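Local coordinates for probable transcriptional regulator (Pseudomonas aeruginosa, PDB 2NNN), which probably acts as a DNA-binding transcription factor of the MarR family, a winged helix-turn-helix regulator, at residues A67-K70 / G71-E74. Sequence-based numbering, arbitrary orientation.
Sequences ATIK and GVVE
Lys70 and Glu74, one turn apart on the exposed side of a helix, cross at a slant and are joined by a long salt bridge, Lys70 NZ lying 3.8 Å from Glu74 OE2. The lysine runs extended from a CG anti to its backbone N (chi1 -169°) and bends only at its last torsion. This course carries the stem past one carboxylate oxygen: Lys70 CE lies 3.5 Å from Glu74 OE2, and Lys70 CG is nearly as close. Glu74 CG, anti to its own carbonyl carbon (chi1 -77°), sits 3.3 Å from Lys70 O. Charged ends on long aliphatic stems suit this solvent-facing side. The helix, 66-78, follows helix 55-61 in the helix-turn-helix of the MarR fold and is consistent with the recognition helix, which in relatives enters the DNA major groove. Ile69, Val72 and Val73 form its buried side. Ile69 CG1 packs 4.0 Å from Val73 CG2, and both side chains reach Leu58 of helix 55-61; Val72 touches Thr39 and Ala43 of helix 38-50. Beta-branched aliphatic side chains suit this buried side, being apolar and compact. The backbone is held by i to i+4 hydrogen bonds: Val73 N reaches Ile69 O at 2.9 Å, nearly straight at 168°. Gly71 N is shared weakly between Ala67 O, its i-4 partner, and Thr68 O.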
ATOM      1  N   ALA A  67       3.415  16.930  -3.242  1.00 38.76           N
ATOM      2  CA  ALA A  67       4.742  16.525  -2.767  1.00 39.06           C
ATOM      3  C   ALA A  67       5.193  15.165  -3.337  1.00 39.40           C
ATOM      4  O   ALA A  67       6.355  15.006  -3.707  1.00 40.13           O
ATOM      5  CB  ALA A  67       4.779  16.505  -1.241  1.00 38.63           C
ATOM      6  N   THR A  68       4.276  14.200  -3.410  1.00 39.34           N
ATOM      7  CA  THR A  68       4.577  12.884  -3.970  1.00 39.07           C
ATOM      8  C   THR A  68       4.851  12.944  -5.468  1.00 39.26           C
ATOM      9  O   THR A  68       5.865  12.429  -5.916  1.00 39.42           O
ATOM     10  CB  THR A  68       3.454  11.861  -3.681  1.00 39.04           C
ATOM     11  OG1 THR A  68       3.135  11.896  -2.290  1.00 38.86           O
ATOM     12  CG2 THR A  68       3.887  10.438  -4.043  1.00 39.19           C
ATOM     13  N   ILE A  69       3.959  13.569  -6.239  1.00 39.64           N
ATOM     14  CA  ILE A  69       4.167  13.682  -7.675  1.00 39.78           C
ATOM     15  C   ILE A  69       5.372  14.542  -7.998  1.00 40.71           C
ATOM     16  O   ILE A  69       6.071  14.275  -8.971  1.00 41.37           O
ATOM     17  CB  ILE A  69       2.912  14.152  -8.457  1.00 39.49           C
ATOM     18  CG1 ILE A  69       3.093  13.895  -9.959  1.00 38.61           C
ATOM     19  CG2 ILE A  69       2.593  15.621  -8.188  1.00 39.04           C
ATOM     20  CD1 ILE A  69       3.083  12.425 -10.349  1.00 39.24           C
ATOM     21  N   LYS A  70       5.617  15.564  -7.176  1.00 41.66           N
ATOM     22  CA  LYS A  70       6.784  16.425  -7.329  1.00 42.49           C
ATOM     23  C   LYS A  70       8.060  15.590  -7.455  1.00 42.78           C
ATOM     24  O   LYS A  70       8.866  15.808  -8.354  1.00 42.77           O
ATOM     25  CB  LYS A  70       6.905  17.365  -6.133  1.00 42.57           C
ATOM     26  CG  LYS A  70       7.922  18.480  -6.328  1.00 45.06           C
ATOM     27  CD  LYS A  70       8.023  19.369  -5.091  1.00 47.22           C
ATOM     28  CE  LYS A  70       9.274  20.239  -5.138  1.00 49.63           C
ATOM     29  NZ  LYS A  70       9.072  21.467  -5.968  1.00 51.44           N
ATOM     30  N   GLY A  71       8.216  14.617  -6.560  1.00 43.09           N
ATOM     31  CA  GLY A  71       9.451  13.864  -6.449  1.00 43.25           C
ATOM     32  C   GLY A  71       9.524  12.696  -7.419  1.00 43.53           C
ATOM     33  O   GLY A  71      10.617  12.298  -7.835  1.00 43.99           O
ATOM     34  N   VAL A  72       8.373  12.130  -7.766  1.00 43.21           N
ATOM     35  CA  VAL A  72       8.329  11.140  -8.825  1.00 43.05           C
ATOM     36  C   VAL A  72       8.785  11.788 -10.139  1.00 43.67           C
ATOM     37  O   VAL A  72       9.639  11.233 -10.842  1.00 43.75           O
ATOM     38  CB  VAL A  72       6.920  10.505  -8.968  1.00 42.94           C
ATOM     39  CG1 VAL A  72       6.709   9.941 -10.374  1.00 41.47           C
ATOM     40  CG2 VAL A  72       6.711   9.446  -7.912  1.00 41.45           C
ATOM     41  N   VAL A  73       8.230  12.962 -10.458  1.00 44.10           N
ATOM     42  CA  VAL A  73       8.579  13.665 -11.699  1.00 44.55           C
ATOM     43  C   VAL A  73      10.055  14.086 -11.707  1.00 45.21           C
ATOM     44  O   VAL A  73      10.718  14.009 -12.739  1.00 44.85           O
ATOM     45  CB  VAL A  73       7.645  14.870 -11.979  1.00 44.42           C
ATOM     46  CG1 VAL A  73       8.197  15.747 -13.105  1.00 43.95           C
ATOM     47  CG2 VAL A  73       6.254  14.394 -12.345  1.00 43.80           C
ATOM     48  N   GLU A  74      10.567  14.500 -10.553  1.00 46.22           N
ATOM     49  CA  GLU A  74      11.983  14.853 -10.438  1.00 47.92           C
ATOM     50  C   GLU A  74      12.916  13.656 -10.638  1.00 48.04           C
ATOM     51  O   GLU A  74      13.920  13.772 -11.335  1.00 48.34           O
ATOM     52  CB  GLU A  74      12.270  15.590  -9.126  1.00 47.59           C
ATOM     53  CG  GLU A  74      11.819  17.050  -9.163  1.00 49.23           C
ATOM     54  CD  GLU A  74      11.759  17.718  -7.788  1.00 50.22           C
ATOM     55  OE1 GLU A  74      12.202  17.098  -6.790  1.00 52.97           O
ATOM     56  OE2 GLU A  74      11.268  18.876  -7.706  1.00 53.89           O
TER